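Local atomic coordinates of thymine dioxygenase (Neurospora crassa, PDB entry 5C3P), a protein that probably acts as an iron- and 2-oxoglutarate-dependent dioxygenase that oxidises thymine. Residues 189-194 with 291-296. Numbering follows the deposited sequence.
Sequences NILRLL and IAYFCN. With AKG (2-oxoglutaric acid), chain F.
Ile190 O accepts the 2.7 Å hydrogen bond of Phe294 N and also meets Tyr293 CA in a CA-H...O contact of 3.4 Å. Three more backbone bonds, from Ile190 N to Phe294 O and both ways between Arg192 and Ala292, complete this antiparallel pairing. Asn189 OD1 accepts from Asn296 N at 3.0 Å, and its ND2 gives a 3.0 Å bond to Tyr293 OH, 15° out of the amide plane. Replacing Asn189 by an alanine removes both groups, and is likely to leave Asn296 N and Tyr293 OH without these partners and the phenol freer to shift. On the face that carries Arg192 and Phe294, Phe294 lays CE2 over one face of the Arg192 guanidinium, 3.6 Å from NE, with the planes 66° apart. The Arg192 chain bends at chi3 (-80°), and NH1 makes a weak 2.8 Å hydrogen bond to O2 of 2-oxoglutarate, which Tyr196, Arg288 and Ser290 also bind. The ligand's O1 lies at the ring edge, 3.3 Å from Phe294 CZ. Leu191 CD1 packs tightly on Ile291 CG2. Segments 189-194 and 291-296 adjoin in the main sheet of the double-stranded beta-helix (jelly-roll) fold, between strands 121-125 and 222-227, and helices 57-71 and 147-173 cover the Leu191, Leu193, Ile291 and Tyr293 face.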
loop_
_atom_site.group_PDB
_atom_site.type_symbol
_atom_site.label_atom_id
_atom_site.label_comp_id
_atom_site.label_asym_id
_atom_site.label_seq_id
_atom_site.Cartn_x
_atom_site.Cartn_y
_atom_site.Cartn_z
ATOM N N ASN A 189 5.760 8.813 -5.439
ATOM C CA ASN A 189 5.020 7.939 -4.531
ATOM C C ASN A 189 3.678 8.575 -4.207
ATOM O O ASN A 189 3.492 9.780 -4.418
ATOM C CB ASN A 189 5.799 7.702 -3.235
ATOM C CG ASN A 189 7.200 7.143 -3.468
ATOM O OD1 ASN A 189 7.430 6.347 -4.382
ATOM N ND2 ASN A 189 8.144 7.557 -2.622
ATOM N N ILE A 190 2.748 7.763 -3.705
ATOM C CA ILE A 190 1.407 8.222 -3.331
ATOM C C ILE A 190 1.128 7.794 -1.897
ATOM O O ILE A 190 1.180 6.602 -1.575
ATOM C CB ILE A 190 0.306 7.629 -4.240
ATOM C CG1 ILE A 190 0.498 8.089 -5.695
ATOM C CG2 ILE A 190 -1.096 7.997 -3.737
ATOM C CD1 ILE A 190 0.336 9.580 -5.927
ATOM N N LEU A 191 0.817 8.780 -1.054
ATOM C CA LEU A 191 0.353 8.553 0.293
ATOM C C LEU A 191 -1.164 8.489 0.246
ATOM O O LEU A 191 -1.813 9.481 -0.069
ATOM C CB LEU A 191 0.807 9.704 1.210
ATOM C CG LEU A 191 0.297 9.700 2.665
ATOM C CD1 LEU A 191 0.795 8.492 3.437
ATOM C CD2 LEU A 191 0.720 10.975 3.377
ATOM N N ARG A 192 -1.731 7.326 0.563
ATOM C CA ARG A 192 -3.183 7.160 0.570
ATOM C C ARG A 192 -3.738 6.946 1.975
ATOM O O ARG A 192 -3.530 5.892 2.582
ATOM C CB ARG A 192 -3.604 5.986 -0.317
ATOM C CG ARG A 192 -5.127 5.794 -0.401
ATOM C CD ARG A 192 -5.508 4.484 -1.071
ATOM N NE ARG A 192 -5.419 4.562 -2.516
ATOM C CZ ARG A 192 -5.585 3.534 -3.347
ATOM N NH1 ARG A 192 -5.828 2.311 -2.887
ATOM N NH2 ARG A 192 -5.480 3.730 -4.657
ATOM N N LEU A 193 -4.478 7.931 2.472
ATOM C CA LEU A 193 -5.235 7.775 3.714
ATOM C C LEU A 193 -6.535 7.024 3.411
ATOM O O LEU A 193 -7.231 7.368 2.460
ATOM C CB LEU A 193 -5.564 9.131 4.315
ATOM C CG LEU A 193 -4.399 10.125 4.440
ATOM C CD1 LEU A 193 -4.903 11.440 5.020
ATOM C CD2 LEU A 193 -3.278 9.561 5.288
ATOM N N LEU A 194 -6.848 6.010 4.214
ATOM C CA LEU A 194 -8.056 5.221 4.034
ATOM C C LEU A 194 -8.928 5.242 5.267
ATOM O O LEU A 194 -8.453 5.207 6.408
ATOM C CB LEU A 194 -7.726 3.769 3.699
ATOM C CG LEU A 194 -7.105 3.546 2.323
ATOM C CD1 LEU A 194 -6.128 2.380 2.328
ATOM C CD2 LEU A 194 -8.200 3.344 1.285
ATOM N N ILE A 291 -3.366 3.394 6.328
ATOM C CA ILE A 291 -2.608 4.321 5.499
ATOM C C ILE A 291 -1.656 3.494 4.644
ATOM O O ILE A 291 -0.828 2.758 5.179
ATOM C CB ILE A 291 -1.799 5.329 6.349
ATOM C CG1 ILE A 291 -2.735 6.199 7.192
ATOM C CG2 ILE A 291 -0.950 6.232 5.456
ATOM C CD1 ILE A 291 -2.025 7.082 8.194
ATOM N N ALA A 292 -1.820 3.594 3.325
ATOM C CA ALA A 292 -0.961 2.920 2.360
ATOM C C ALA A 292 -0.070 3.936 1.650
ATOM O O ALA A 292 -0.547 4.935 1.128
ATOM C CB ALA A 292 -1.800 2.168 1.337
ATOM N N TYR A 293 1.224 3.671 1.621
ATOM C CA TYR A 293 2.151 4.542 0.927
ATOM C C TYR A 293 2.709 3.749 -0.234
ATOM O O TYR A 293 3.499 2.821 -0.035
ATOM C CB TYR A 293 3.249 4.993 1.884
ATOM C CG TYR A 293 4.197 6.014 1.319
ATOM C CD1 TYR A 293 3.873 7.360 1.302
ATOM C CD2 TYR A 293 5.428 5.629 0.813
ATOM C CE1 TYR A 293 4.765 8.302 0.793
ATOM C CE2 TYR A 293 6.321 6.555 0.304
ATOM C CZ TYR A 293 5.986 7.888 0.307
ATOM O OH TYR A 293 6.872 8.788 -0.200
ATOM N N PHE A 294 2.232 4.081 -1.428
ATOM C CA PHE A 294 2.564 3.353 -2.640
ATOM C C PHE A 294 3.842 3.928 -3.207
ATOM O O PHE A 294 3.891 5.115 -3.593
ATOM C CB PHE A 294 1.437 3.458 -3.668
ATOM C CG PHE A 294 0.139 2.877 -3.193
ATOM C CD1 PHE A 294 -0.061 1.498 -3.182
ATOM C CD2 PHE A 294 -0.887 3.704 -2.749
ATOM C CE1 PHE A 294 -1.262 0.962 -2.738
ATOM C CE2 PHE A 294 -2.089 3.175 -2.309
ATOM C CZ PHE A 294 -2.280 1.801 -2.299
ATOM N N CYS A 295 4.877 3.090 -3.214
ATOM C CA CYS A 295 6.181 3.461 -3.714
ATOM C C CYS A 295 6.324 2.984 -5.158
ATOM O O CYS A 295 5.907 1.869 -5.509
ATOM C CB CYS A 295 7.292 2.860 -2.864
ATOM S SG CYS A 295 7.164 3.155 -1.079
ATOM N N ASN A 296 6.900 3.844 -5.989
ATOM C CA ASN A 296 7.121 3.549 -7.398
ATOM C C ASN A 296 8.515 4.003 -7.828
ATOM O O ASN A 296 9.084 4.919 -7.217
ATOM C CB ASN A 296 6.082 4.265 -8.268
ATOM C CG ASN A 296 4.662 3.867 -7.928
ATOM O OD1 ASN A 296 4.259 2.729 -8.155
ATOM N ND2 ASN A 296 3.896 4.794 -7.387
HETATM C C1 AKG F . -4.794 -0.701 -0.916
HETATM O O1 AKG F . -4.089 -0.982 -1.911
HETATM O O2 AKG F . -5.373 0.408 -0.822
HETATM C C2 AKG F . -4.943 -1.713 0.145
HETATM O O5 AKG F . -4.581 -2.872 -0.052
HETATM C C3 AKG F . -5.547 -1.310 1.475
HETATM C C4 AKG F . -5.281 -2.354 2.555
HETATM C C5 AKG F . -5.721 -1.899 3.928
HETATM O O3 AKG F . -5.290 -2.537 4.910
HETATM O O4 AKG F . -6.517 -0.942 4.054
#